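Local atomic coordinates of hypothetical protein (Geobacillus stearothermophilus, PDB entry 1SFS), a protein that is of unknown function but belongs to the Rv2525c-like, glycoside hydrolase-like family and is a possible bacterial lysozyme. Residues 42-47 with 79-84; 54-59 with 224-229; 58-63 with 106-111; 136-141 with 161-166; 149-154 with 209-214. All coordinates share one frame; numbering follows the deposited sequence.

Contact 1 (42-47 with 79-84)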
# COMPACT_ATOMS: atom_id res chain seq x y z
N LEU A 42 4.97 17.65 9.38
CA LEU A 42 5.59 16.44 8.85
C LEU A 42 5.79 16.60 7.35
O LEU A 42 6.82 16.19 6.82
CB LEU A 42 4.75 15.21 9.17
CG LEU A 42 5.30 13.88 8.68
CD1 LEU A 42 6.71 13.58 9.17
CD2 LEU A 42 4.39 12.76 9.07
N PHE A 43 4.82 17.15 6.63
CA PHE A 43 5.01 17.39 5.18
C PHE A 43 6.19 18.25 4.96
O PHE A 43 7.01 17.95 4.04
CB PHE A 43 3.70 17.97 4.58
CG PHE A 43 3.91 18.36 3.15
CD1 PHE A 43 3.96 17.48 2.10
CD2 PHE A 43 4.12 19.71 2.85
CE1 PHE A 43 4.26 17.88 0.77
CE2 PHE A 43 4.41 20.16 1.59
CZ PHE A 43 4.49 19.22 0.61
N GLN A 44 6.31 19.35 5.67
CA GLN A 44 7.46 20.24 5.44
C GLN A 44 8.76 19.58 5.79
O GLN A 44 9.77 19.86 5.10
CB GLN A 44 7.24 21.54 6.24
CG GLN A 44 6.03 22.36 5.82
CD GLN A 44 5.91 22.80 4.39
OE1 GLN A 44 6.90 22.86 3.65
NE2 GLN A 44 4.69 23.03 3.90
N CYS A 45 8.81 18.73 6.81
CA CYS A 45 10.02 17.96 7.10
C CYS A 45 10.43 17.18 5.88
O CYS A 45 11.58 17.22 5.43
CB CYS A 45 9.84 16.98 8.27
SG CYS A 45 11.29 16.05 8.79
N VAL A 46 9.50 16.42 5.34
CA VAL A 46 9.82 15.61 4.16
C VAL A 46 10.26 16.47 2.98
O VAL A 46 11.26 16.22 2.35
CB VAL A 46 8.65 14.70 3.82
CG1 VAL A 46 8.88 13.97 2.50
CG2 VAL A 46 8.41 13.66 4.91
N ARG A 47 9.45 17.49 2.69
CA ARG A 47 9.63 18.34 1.51
C ARG A 47 11.03 18.92 1.56
O ARG A 47 11.72 18.93 0.51
CB ARG A 47 8.59 19.47 1.40
CG ARG A 47 8.73 20.32 0.11
CD ARG A 47 7.60 21.36 -0.00
NE ARG A 47 7.69 22.43 0.96
CZ ARG A 47 8.42 23.53 0.80
NH1 ARG A 47 8.39 24.45 1.78
NH2 ARG A 47 9.16 23.67 -0.32
N ARG A 79 -3.97 16.46 -0.23
CA ARG A 79 -4.30 16.84 -1.59
C ARG A 79 -3.97 18.29 -1.84
O ARG A 79 -3.66 18.65 -2.99
CB ARG A 79 -5.76 16.52 -1.88
CG ARG A 79 -6.06 15.03 -1.80
CD ARG A 79 -7.43 14.59 -2.20
NE ARG A 79 -7.54 14.70 -3.67
CZ ARG A 79 -8.18 15.56 -4.43
NH1 ARG A 79 -8.09 15.39 -5.77
NH2 ARG A 79 -8.86 16.53 -3.87
N ASN A 80 -4.01 19.16 -0.84
CA ASN A 80 -3.64 20.57 -0.99
C ASN A 80 -2.21 20.71 -1.42
O ASN A 80 -1.87 21.71 -2.08
CB ASN A 80 -3.97 21.28 0.30
CG ASN A 80 -3.23 22.56 0.54
OD1 ASN A 80 -2.17 22.62 1.07
ND2 ASN A 80 -3.87 23.58 0.08
N TYR A 81 -1.33 19.77 -1.10
CA TYR A 81 0.06 19.79 -1.55
C TYR A 81 0.28 19.17 -2.91
O TYR A 81 1.41 19.05 -3.38
CB TYR A 81 0.92 19.10 -0.51
CG TYR A 81 0.87 19.66 0.86
CD1 TYR A 81 1.10 20.97 1.13
CD2 TYR A 81 0.59 18.79 1.92
CE1 TYR A 81 1.05 21.42 2.47
CE2 TYR A 81 0.52 19.16 3.20
CZ TYR A 81 0.75 20.50 3.45
OH TYR A 81 0.68 20.86 4.79
N GLY A 82 -0.81 18.72 -3.56
CA GLY A 82 -0.63 18.03 -4.84
C GLY A 82 -0.08 16.62 -4.69
O GLY A 82 0.55 16.09 -5.65
N VAL A 83 -0.28 16.03 -3.51
CA VAL A 83 0.18 14.69 -3.18
C VAL A 83 -1.02 13.74 -3.21
O VAL A 83 -2.11 14.09 -2.75
CB VAL A 83 0.84 14.75 -1.79
CG1 VAL A 83 1.30 13.34 -1.34
CG2 VAL A 83 2.02 15.67 -1.77
N LYS A 84 -0.81 12.55 -3.74
CA LYS A 84 -1.81 11.50 -3.78
C LYS A 84 -1.79 10.67 -2.49
O LYS A 84 -0.71 10.32 -2.01
CB LYS A 84 -1.53 10.57 -4.95
CG LYS A 84 -1.67 11.16 -6.32
CD LYS A 84 -3.11 11.31 -6.73
CE LYS A 84 -3.34 11.98 -8.06
NZ LYS A 84 -4.69 11.58 -8.56
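Tyr-81 lays its ring flat on the ring of Phe-43, joining helix 40-49 to the Schellman motif that ends helix 72-80. This is a face-to-face stack, with centroids 3.6 Å apart and planes at 5°. The side chains run past each other in opposite directions. Tyr-81 CB also lies over the Phe-43 ring, in a CH-pi contact 4.0 Å from its centroid. Phe-43 reaches across because its CG stands anti to the backbone N (chi1 174°). Its other face carries CB of Arg-47, whose NE and NH1 both grip Gln-44 OE1 from opposite faces of the amide. The hydroxyl of Tyr-81 bonds to Asp-40 OD1, which Gln-44 NE2 also reaches. A leucine in place of Tyr-81 would probably leave a face of Phe-43 without its flat partner and Asp-40 without the hydroxyl. Gly-82 then turns the chain with positive phi and two bonds back into the last helical turn. Next, Val-83 CG2 comes obliquely to the Phe-43 ring, 4.0 Å from CE1.

Contact 2 (54-59 with 224-229)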
# COMPACT_ATOMS: atom_id res chain seq x y z
N LYS A 54 5.26 12.48 -4.30
CA LYS A 54 4.13 12.50 -5.22
C LYS A 54 2.95 11.72 -4.65
O LYS A 54 1.80 11.91 -5.10
CB LYS A 54 4.51 12.02 -6.60
CG LYS A 54 5.68 12.75 -7.20
CD LYS A 54 5.80 14.24 -6.98
CE LYS A 54 7.05 14.93 -7.54
NZ LYS A 54 8.38 14.45 -6.91
N PHE A 55 3.21 10.87 -3.68
CA PHE A 55 2.21 10.06 -3.03
C PHE A 55 2.66 9.82 -1.61
O PHE A 55 3.86 9.90 -1.31
CB PHE A 55 1.90 8.76 -3.78
CG PHE A 55 3.12 7.84 -3.92
CD1 PHE A 55 3.36 6.86 -2.97
CD2 PHE A 55 4.00 8.00 -4.97
CE1 PHE A 55 4.48 6.05 -3.10
CE2 PHE A 55 5.13 7.16 -5.09
CZ PHE A 55 5.35 6.19 -4.17
N TRP A 56 1.68 9.52 -0.75
CA TRP A 56 1.95 9.35 0.68
C TRP A 56 1.09 8.21 1.18
O TRP A 56 -0.14 8.32 1.20
CB TRP A 56 1.71 10.65 1.42
CG TRP A 56 2.38 10.73 2.78
CD1 TRP A 56 2.32 9.83 3.79
CD2 TRP A 56 3.21 11.80 3.25
NE1 TRP A 56 3.08 10.25 4.84
CE2 TRP A 56 3.62 11.45 4.54
CE3 TRP A 56 3.66 12.99 2.69
CZ2 TRP A 56 4.45 12.29 5.29
CZ3 TRP A 56 4.48 13.81 3.43
CH2 TRP A 56 4.86 13.45 4.72
N GLY A 57 1.70 7.10 1.57
CA GLY A 57 1.00 5.96 2.12
C GLY A 57 0.52 6.25 3.54
O GLY A 57 1.30 6.69 4.38
N ARG A 58 -0.75 5.99 3.76
CA ARG A 58 -1.40 6.26 5.03
C ARG A 58 -2.44 5.21 5.31
O ARG A 58 -2.97 4.55 4.42
CB ARG A 58 -2.08 7.64 4.99
CG ARG A 58 -1.10 8.80 5.02
CD ARG A 58 -0.36 8.93 6.37
NE ARG A 58 -1.34 9.25 7.40
CZ ARG A 58 -1.77 8.47 8.36
NH1 ARG A 58 -1.19 7.28 8.61
NH2 ARG A 58 -2.78 8.88 9.09
N TYR A 59 -2.76 5.05 6.59
CA TYR A 59 -3.61 3.95 7.06
C TYR A 59 -5.05 4.34 7.16
O TYR A 59 -5.43 5.41 7.65
CB TYR A 59 -3.05 3.43 8.42
CG TYR A 59 -1.71 2.86 8.21
CD1 TYR A 59 -0.56 3.65 8.22
CD2 TYR A 59 -1.53 1.52 7.84
CE1 TYR A 59 0.69 3.12 7.96
CE2 TYR A 59 -0.31 0.97 7.59
CZ TYR A 59 0.82 1.76 7.65
OH TYR A 59 2.06 1.27 7.38
N CYS A 224 13.13 12.30 9.12
CA CYS A 224 11.70 12.43 9.20
C CYS A 224 11.15 11.00 9.41
O CYS A 224 11.75 10.08 8.84
CB CYS A 224 10.95 13.03 7.98
SG CYS A 224 11.64 14.57 7.34
N PRO A 225 10.11 10.83 10.18
CA PRO A 225 9.61 9.49 10.53
C PRO A 225 8.72 8.91 9.45
O PRO A 225 7.51 8.70 9.56
CB PRO A 225 8.85 9.73 11.84
CG PRO A 225 8.32 11.13 11.67
CD PRO A 225 9.42 11.87 10.95
N VAL A 226 9.36 8.61 8.31
CA VAL A 226 8.71 8.08 7.14
C VAL A 226 9.54 6.98 6.50
O VAL A 226 10.76 6.86 6.74
CB VAL A 226 8.46 9.18 6.08
CG1 VAL A 226 7.70 10.35 6.66
CG2 VAL A 226 9.76 9.69 5.42
N ASP A 227 8.90 6.18 5.69
CA ASP A 227 9.54 5.24 4.78
C ASP A 227 9.56 5.85 3.39
O ASP A 227 8.76 6.72 3.07
CB ASP A 227 8.80 3.93 4.71
CG ASP A 227 8.54 3.40 6.10
OD1 ASP A 227 7.36 3.02 6.40
OD2 ASP A 227 9.43 3.29 6.95
N THR A 228 10.47 5.37 2.51
CA THR A 228 10.62 5.89 1.18
C THR A 228 10.27 4.85 0.12
O THR A 228 10.62 3.68 0.21
CB THR A 228 12.03 6.46 0.93
OG1 THR A 228 13.02 5.46 1.17
CG2 THR A 228 12.31 7.65 1.86
N ASN A 229 9.58 5.35 -0.92
CA ASN A 229 9.01 4.50 -1.96
C ASN A 229 9.29 5.08 -3.33
O ASN A 229 9.47 6.29 -3.51
CB ASN A 229 7.49 4.41 -1.82
CG ASN A 229 7.08 3.81 -0.51
OD1 ASN A 229 7.12 2.62 -0.32
ND2 ASN A 229 6.63 4.66 0.42
O HOH W 1 3.99 3.09 7.30
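Tyr-59 OH bonds at 2.7 Å to the oxygen of water 1, which lies at the ring edge, in plane. The same water makes a weak bond to OD1 of Asp-227, so it links strand 55-59 and strand 227-231 only loosely. In the closed beta/alpha arrangement of this glycoside hydrolase-like family, both strands flank strand 29-33. The direct contacts are between carbon atoms, and all four residues are buried. The Phe-55 ring turns its edge to Asn-229, with CZ 3.6 Å from CB. With chi1 at 60°, Phe-55 CG is wedged between its own backbone N and carbonyl carbon, and the ring end meets Asn-229. The two side chains cross at about a right angle. The Asn-229 amide is held at both ends: ND2 bonds to Asp-33 OD2, and OD1 accepts from Trp-184 NE1. Trp-56 points its CB away from residues 224-229, but the end of its ring comes nearer, and its NE1 bonds to Ser-34 OG. The six-membered end of its indole packs on Val-46 of helix 40-49, and its CZ2 lies 4.0 Å from Val-226 CG1.

Contact 3 (58-63 with 106-111)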
# COMPACT_ATOMS: atom_id res chain seq x y z
N ARG A 58 -0.75 5.99 3.76
CA ARG A 58 -1.40 6.26 5.03
C ARG A 58 -2.44 5.21 5.31
O ARG A 58 -2.97 4.55 4.42
CB ARG A 58 -2.08 7.64 4.99
CG ARG A 58 -1.10 8.80 5.02
CD ARG A 58 -0.36 8.93 6.37
NE ARG A 58 -1.34 9.25 7.40
CZ ARG A 58 -1.77 8.47 8.36
NH1 ARG A 58 -1.19 7.28 8.61
NH2 ARG A 58 -2.78 8.88 9.09
N TYR A 59 -2.76 5.05 6.59
CA TYR A 59 -3.61 3.95 7.06
C TYR A 59 -5.05 4.34 7.16
O TYR A 59 -5.43 5.41 7.65
CB TYR A 59 -3.05 3.43 8.42
CG TYR A 59 -1.71 2.86 8.21
CD1 TYR A 59 -0.56 3.65 8.22
CD2 TYR A 59 -1.53 1.52 7.84
CE1 TYR A 59 0.69 3.12 7.96
CE2 TYR A 59 -0.31 0.97 7.59
CZ TYR A 59 0.82 1.76 7.65
OH TYR A 59 2.06 1.27 7.38
N LEU A 60 -5.94 3.44 6.74
CA LEU A 60 -7.38 3.63 6.75
C LEU A 60 -7.98 3.66 8.15
O LEU A 60 -9.07 4.25 8.29
CB LEU A 60 -8.05 2.56 5.92
CG LEU A 60 -7.88 2.70 4.41
CD1 LEU A 60 -8.31 1.43 3.71
CD2 LEU A 60 -8.67 3.86 3.83
N SER A 61 -7.35 3.02 9.10
CA SER A 61 -7.92 2.95 10.46
C SER A 61 -6.78 2.93 11.47
O SER A 61 -5.58 2.73 11.18
CB SER A 61 -8.87 1.78 10.56
OG SER A 61 -8.17 0.56 10.43
N GLU A 62 -7.18 3.23 12.69
CA GLU A 62 -6.32 3.33 13.87
C GLU A 62 -5.99 1.94 14.38
O GLU A 62 -6.91 1.16 14.67
CB GLU A 62 -7.06 4.15 14.92
CG GLU A 62 -6.23 4.48 16.15
CD GLU A 62 -5.39 5.71 15.92
OE1 GLU A 62 -4.50 5.97 16.80
OE2 GLU A 62 -5.64 6.46 14.90
N VAL A 63 -4.73 1.62 14.59
CA VAL A 63 -4.31 0.40 15.24
C VAL A 63 -3.43 0.82 16.39
O VAL A 63 -2.35 1.40 16.16
CB VAL A 63 -3.60 -0.54 14.27
CG1 VAL A 63 -3.08 -1.76 15.06
CG2 VAL A 63 -4.51 -0.97 13.12
N ARG A 106 -14.27 -5.95 3.21
CA ARG A 106 -15.46 -5.16 3.56
C ARG A 106 -15.10 -4.05 4.56
O ARG A 106 -15.64 -2.96 4.44
CB ARG A 106 -16.54 -6.07 4.14
CG ARG A 106 -17.15 -6.97 3.07
CD ARG A 106 -18.16 -7.93 3.59
NE ARG A 106 -18.73 -8.74 2.53
CZ ARG A 106 -19.18 -9.98 2.67
NH1 ARG A 106 -19.66 -10.55 1.60
NH2 ARG A 106 -19.15 -10.62 3.84
N ASN A 107 -14.24 -4.32 5.52
CA ASN A 107 -13.86 -3.28 6.45
C ASN A 107 -13.04 -2.19 5.74
O ASN A 107 -13.22 -0.99 6.06
CB ASN A 107 -13.08 -3.88 7.60
CG ASN A 107 -13.95 -4.65 8.56
OD1 ASN A 107 -15.12 -4.44 8.68
ND2 ASN A 107 -13.30 -5.50 9.32
N ALA A 108 -12.16 -2.56 4.84
CA ALA A 108 -11.37 -1.54 4.12
C ALA A 108 -12.28 -0.64 3.36
O ALA A 108 -12.09 0.59 3.37
CB ALA A 108 -10.35 -2.25 3.24
N VAL A 109 -13.27 -1.18 2.63
CA VAL A 109 -14.18 -0.39 1.84
C VAL A 109 -15.01 0.51 2.75
O VAL A 109 -15.25 1.67 2.44
CB VAL A 109 -15.08 -1.32 1.00
CG1 VAL A 109 -16.26 -0.57 0.36
CG2 VAL A 109 -14.23 -1.98 -0.05
N PHE A 110 -15.47 -0.02 3.88
CA PHE A 110 -16.23 0.80 4.84
C PHE A 110 -15.45 2.02 5.26
O PHE A 110 -15.99 3.13 5.28
CB PHE A 110 -16.59 -0.10 6.02
CG PHE A 110 -17.10 0.62 7.24
CD1 PHE A 110 -18.41 1.03 7.24
CD2 PHE A 110 -16.31 0.84 8.36
CE1 PHE A 110 -18.94 1.69 8.37
CE2 PHE A 110 -16.81 1.46 9.47
CZ PHE A 110 -18.12 1.83 9.46
N HIS A 111 -14.19 1.86 5.60
CA HIS A 111 -13.37 2.97 5.99
C HIS A 111 -13.13 3.91 4.80
O HIS A 111 -13.17 5.15 4.99
CB HIS A 111 -12.04 2.57 6.62
CG HIS A 111 -12.22 1.99 7.99
ND1 HIS A 111 -12.52 2.79 9.04
CD2 HIS A 111 -12.18 0.73 8.46
CE1 HIS A 111 -12.64 2.06 10.14
NE2 HIS A 111 -12.47 0.78 9.84
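His-111 presents one face of its imidazole to Ser-61. Ser-61 CB sits over the ring centre, 3.8 Å from the centroid and 12° off the ring normal, in a CH-pi contact. The hydroxyl does not do the touching: Ser-61 OG takes the position between the backbone N and the carbonyl carbon (chi1 66°), and CB is left as the group above the ring. The opposite face of the imidazole lies against CD2 of Phe-110, so the ring is sandwiched between its neighbour in the helix and the incoming loop. Leu-60 O approaches the ring obliquely and lies 3.8 Å from His-111 ND1. No hydrogen bond crosses here. The fold is a beta/alpha barrel-like one, in keeping with the family. The loop leaving the C-terminal end of strand 55-59 here meets helix 98-114, the helix that follows the neighbouring strand 84-89. Leu-60 packs at this join. Its CB lies 4.1 Å from His-111 CB, and its CD1 comes within 4.2 Å of Ala-108 CB. The same methyl is 3.9 Å from Ala-108 O. Tyr-89 of strand 84-89 touches both Leu-60 and Ala-108. With an alanine in place of His-111, Ser-61 CB would probably lose the ring it rests on, and a gap would open beside the Leu-60 carbonyl. Leu-60 also packs on Pro-87 of strand 84-89.

Contact 4 (136-141 with 161-166)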
# COMPACT_ATOMS: atom_id res chain seq x y z
N ALA A 136 -6.56 -18.46 -0.55
CA ALA A 136 -7.97 -18.14 -0.38
C ALA A 136 -8.18 -16.73 0.13
O ALA A 136 -9.14 -16.08 -0.26
CB ALA A 136 -8.66 -19.18 0.53
N TRP A 137 -7.34 -16.28 1.05
CA TRP A 137 -7.49 -14.92 1.56
C TRP A 137 -7.29 -13.90 0.45
O TRP A 137 -8.03 -12.94 0.32
CB TRP A 137 -6.49 -14.69 2.71
CG TRP A 137 -6.69 -13.44 3.48
CD1 TRP A 137 -7.29 -13.40 4.73
CD2 TRP A 137 -6.32 -12.11 3.16
NE1 TRP A 137 -7.31 -12.11 5.19
CE2 TRP A 137 -6.74 -11.30 4.26
CE3 TRP A 137 -5.71 -11.46 2.10
CZ2 TRP A 137 -6.54 -9.91 4.29
CZ3 TRP A 137 -5.53 -10.09 2.13
CH2 TRP A 137 -5.96 -9.35 3.21
N ILE A 138 -6.24 -14.11 -0.35
CA ILE A 138 -5.94 -13.21 -1.47
C ILE A 138 -7.10 -13.20 -2.45
O ILE A 138 -7.52 -12.12 -2.91
CB ILE A 138 -4.63 -13.58 -2.13
CG1 ILE A 138 -3.46 -13.36 -1.19
CG2 ILE A 138 -4.44 -12.80 -3.43
CD1 ILE A 138 -2.11 -13.75 -1.69
N ALA A 139 -7.63 -14.36 -2.79
CA ALA A 139 -8.80 -14.43 -3.65
C ALA A 139 -9.95 -13.62 -3.08
O ALA A 139 -10.61 -12.88 -3.83
CB ALA A 139 -9.24 -15.89 -3.83
N ALA A 140 -10.24 -13.77 -1.79
CA ALA A 140 -11.35 -13.03 -1.20
C ALA A 140 -11.11 -11.54 -1.23
O ALA A 140 -12.05 -10.76 -1.44
CB ALA A 140 -11.57 -13.50 0.24
N TRP A 141 -9.89 -11.11 -0.95
CA TRP A 141 -9.59 -9.66 -1.02
C TRP A 141 -9.92 -9.11 -2.37
O TRP A 141 -10.62 -8.11 -2.54
CB TRP A 141 -8.13 -9.49 -0.58
CG TRP A 141 -7.65 -8.05 -0.66
CD1 TRP A 141 -6.88 -7.53 -1.63
CD2 TRP A 141 -7.88 -7.02 0.30
NE1 TRP A 141 -6.64 -6.18 -1.38
CE2 TRP A 141 -7.23 -5.87 -0.21
CE3 TRP A 141 -8.54 -6.94 1.52
CZ2 TRP A 141 -7.27 -4.65 0.48
CZ3 TRP A 141 -8.55 -5.73 2.18
CH2 TRP A 141 -7.91 -4.61 1.65
N GLY A 161 8.53 -15.20 3.59
CA GLY A 161 7.22 -15.61 4.06
C GLY A 161 6.35 -16.11 2.95
O GLY A 161 6.78 -16.26 1.79
N ASP A 162 5.12 -16.36 3.29
CA ASP A 162 4.15 -17.08 2.49
C ASP A 162 3.58 -16.31 1.31
O ASP A 162 2.86 -16.94 0.50
CB ASP A 162 3.00 -17.49 3.45
CG ASP A 162 3.05 -18.55 4.51
OD1 ASP A 162 2.08 -18.68 5.42
OD2 ASP A 162 4.02 -19.31 4.42
N PHE A 163 3.75 -15.01 1.23
CA PHE A 163 3.00 -14.24 0.24
C PHE A 163 3.19 -14.72 -1.18
O PHE A 163 2.20 -14.88 -1.93
CB PHE A 163 3.31 -12.75 0.34
CG PHE A 163 2.64 -11.97 -0.77
CD1 PHE A 163 1.30 -11.65 -0.66
CD2 PHE A 163 3.34 -11.60 -1.89
CE1 PHE A 163 0.67 -10.95 -1.71
CE2 PHE A 163 2.70 -10.94 -2.93
CZ PHE A 163 1.37 -10.59 -2.84
N ALA A 164 4.42 -14.86 -1.63
CA ALA A 164 4.62 -15.08 -3.07
C ALA A 164 3.94 -16.38 -3.54
O ALA A 164 3.30 -16.36 -4.60
CB ALA A 164 6.10 -15.09 -3.39
N ALA A 165 4.08 -17.46 -2.80
CA ALA A 165 3.45 -18.71 -3.21
C ALA A 165 1.95 -18.59 -3.16
O ALA A 165 1.24 -19.15 -4.03
CB ALA A 165 3.98 -19.88 -2.39
N ALA A 166 1.39 -17.94 -2.13
CA ALA A 166 -0.04 -17.76 -2.02
C ALA A 166 -0.60 -16.97 -3.19
O ALA A 166 -1.63 -17.29 -3.76
CB ALA A 166 -0.37 -17.09 -0.68
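Ile-138 sends CG1 anti to its carbonyl carbon (chi1 -65°) and then extends straight on to CD1 (chi2 177°). This long branch reaches from helix 135-145 toward helix 163-173. Phe-163 holds its CG anti to the backbone N (chi1 174°), which brings the ring to the same methyl. The Ile-138 CD1 methyl therefore lies against two residues one helical turn apart. It is 3.9 Å from Phe-163 CE1, coming to the ring obliquely. It is equally close, at 3.9 Å, to Ala-166 CB, and it also touches the backbone carbon of that residue. The small Ala-166 lets the isoleucine tip come close to the helix backbone. The two helices precede and follow strand 151-156, so they are successive outer helices of the barrel-like beta/alpha fold. Phe-163 ties them to the sheet by packing on Leu-154 and Ala-156. Val-133, in the loop before helix 135-145, touches both Ile-138 and Ala-166, and its backbone N bonds to Asp-162 OD1. A phosphate ion lies about 4 Å from the Ala-166 side chain; it probably came from the crystallisation liquor. Across the two segments no hydrogen bond forms, and all three touching residues are buried. The contact is thus held by van der Waals packing and the exclusion of water, with shape rather than charge setting the fit.

Contact 5 (149-154 with 209-214)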
# COMPACT_ATOMS: atom_id res chain seq x y z
N GLY A 149 -16.10 -1.22 -6.66
CA GLY A 149 -15.42 -0.20 -7.41
C GLY A 149 -14.00 0.11 -6.93
O GLY A 149 -13.31 0.80 -7.66
N TYR A 150 -13.60 -0.34 -5.74
CA TYR A 150 -12.22 -0.17 -5.30
C TYR A 150 -11.38 -1.29 -5.91
O TYR A 150 -11.83 -2.40 -6.14
CB TYR A 150 -12.15 -0.19 -3.79
CG TYR A 150 -12.82 1.02 -3.19
CD1 TYR A 150 -14.07 0.93 -2.64
CD2 TYR A 150 -12.23 2.27 -3.21
CE1 TYR A 150 -14.70 2.03 -2.11
CE2 TYR A 150 -12.84 3.37 -2.68
CZ TYR A 150 -14.08 3.26 -2.13
OH TYR A 150 -14.73 4.35 -1.59
N ARG A 151 -10.12 -0.98 -6.18
CA ARG A 151 -9.19 -1.91 -6.79
C ARG A 151 -8.31 -2.54 -5.72
O ARG A 151 -7.85 -1.82 -4.81
CB ARG A 151 -8.37 -1.22 -7.87
CG ARG A 151 -7.57 -2.18 -8.72
CD ARG A 151 -6.80 -1.46 -9.82
NE ARG A 151 -6.08 -2.48 -10.60
CZ ARG A 151 -5.42 -2.25 -11.72
NH1 ARG A 151 -4.79 -3.18 -12.36
NH2 ARG A 151 -5.34 -1.00 -12.21
N PRO A 152 -8.02 -3.83 -5.79
CA PRO A 152 -7.22 -4.48 -4.75
C PRO A 152 -5.74 -4.21 -4.89
O PRO A 152 -5.12 -4.48 -5.91
CB PRO A 152 -7.53 -5.97 -4.95
CG PRO A 152 -7.96 -6.10 -6.36
CD PRO A 152 -8.62 -4.80 -6.73
N GLY A 153 -5.16 -3.73 -3.81
CA GLY A 153 -3.71 -3.63 -3.66
C GLY A 153 -3.21 -4.61 -2.63
O GLY A 153 -3.94 -4.95 -1.67
N LEU A 154 -1.98 -5.07 -2.78
CA LEU A 154 -1.34 -5.98 -1.85
C LEU A 154 0.04 -5.41 -1.52
O LEU A 154 0.86 -5.29 -2.42
CB LEU A 154 -1.19 -7.36 -2.48
CG LEU A 154 -2.50 -8.04 -2.89
CD1 LEU A 154 -2.23 -9.18 -3.86
CD2 LEU A 154 -3.27 -8.51 -1.69
N SER A 209 2.72 -13.66 -12.99
CA SER A 209 2.20 -12.41 -13.49
C SER A 209 1.77 -11.48 -12.36
O SER A 209 1.00 -11.88 -11.48
CB SER A 209 0.93 -12.69 -14.32
OG SER A 209 0.46 -11.48 -14.91
N ALA A 210 2.22 -10.23 -12.43
CA ALA A 210 1.84 -9.25 -11.44
C ALA A 210 2.05 -7.84 -11.98
O ALA A 210 2.82 -7.59 -12.86
CB ALA A 210 2.65 -9.41 -10.20
N ASN A 211 1.32 -6.91 -11.33
CA ASN A 211 1.46 -5.48 -11.54
C ASN A 211 2.23 -4.92 -10.33
O ASN A 211 1.60 -4.50 -9.35
CB ASN A 211 0.10 -4.82 -11.66
CG ASN A 211 -0.74 -5.35 -12.76
OD1 ASN A 211 -0.31 -5.37 -13.89
ND2 ASN A 211 -1.93 -5.84 -12.42
N VAL A 212 3.54 -4.94 -10.36
CA VAL A 212 4.35 -4.48 -9.23
C VAL A 212 4.67 -3.01 -9.45
O VAL A 212 5.65 -2.64 -10.10
CB VAL A 212 5.60 -5.33 -9.00
CG1 VAL A 212 6.29 -4.85 -7.75
CG2 VAL A 212 5.27 -6.80 -8.93
N TRP A 213 3.78 -2.15 -8.96
CA TRP A 213 3.78 -0.74 -9.27
C TRP A 213 4.25 0.15 -8.16
O TRP A 213 4.32 1.36 -8.35
CB TRP A 213 2.39 -0.28 -9.73
CG TRP A 213 1.96 -0.84 -11.05
CD1 TRP A 213 2.64 -1.63 -11.91
CD2 TRP A 213 0.65 -0.59 -11.62
NE1 TRP A 213 1.83 -1.89 -13.02
CE2 TRP A 213 0.62 -1.27 -12.85
CE3 TRP A 213 -0.46 0.15 -11.18
CZ2 TRP A 213 -0.51 -1.24 -13.66
CZ3 TRP A 213 -1.58 0.18 -11.99
CH2 TRP A 213 -1.55 -0.50 -13.17
N VAL A 214 4.55 -0.38 -7.00
CA VAL A 214 5.10 0.38 -5.88
C VAL A 214 6.22 -0.42 -5.26
O VAL A 214 6.13 -1.65 -5.20
CB VAL A 214 4.05 0.76 -4.81
CG1 VAL A 214 4.45 2.05 -4.12
CG2 VAL A 214 2.63 0.81 -5.36
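Arg-151 reaches from strand 151-156 to Asn-211 and Trp-213 of strand 211-218. In the mixed beta-sheet of this glycoside hydrolase-like fold, strand 182-185 lies between these two strands, so the arginine reaches past it and touches Val-182. Its chain is extended from CG to NE, and CG stands anti to the backbone N (chi1 -169°), which carries the guanidinium across. No hydrogen bond joins the two segments. Arg-151 NH2 lies 3.9 Å from Trp-213 CH2, and the guanidinium and indole planes are 79° apart. The approach is oblique, not a stack. Arg-151 NH1 is 3.9 Å from Asn-211 ND2, with guanidinium and amide planes 75° apart. Both donors also make weak bonds to Val-179 O, which probably explains why they lie close together. Their stronger partners are also carbonyls of that chain region: Arg-151 NE bonds to Gln-180 O, and Asn-211 ND2 to Ala-181 O. The guanidinium makes a cation-pi contact with Phe-238 as well, so several groups probably share its charge. Pro-152 and Leu-154, further along, pack on helix 135-145. Trp-213 and Asn-211 also meet within their own strand: Asn-211 CB stands 3.6 Å above the indole plane, offset toward the rim.

Contacts 1 and 2 are joined covalently: the Cys-45 to Cys-224 disulfide ties helix 40-49 to the chain before strand 227-231. Their centres are 10 Å apart. Contacts 2 and 3 share Arg-58 and Tyr-59, with centres 17 Å apart. Contacts 3 and 4 meet where Ala-108 CB lies 3.8 Å from Trp-141 CH2. Contacts 4 and 5 meet through Trp-141, whose NE1 makes a weak hydrogen bond to Gly-153 O at 3.0 Å. Phe-55 CE1 and Val-214 CG1, 4.1 Å apart, link contact 2 to contact 5. Contacts 1 and 4 lie on opposite sides of the chain's centre, their centres 33 Å apart. No active site is established; the phosphate lies beside contact 4.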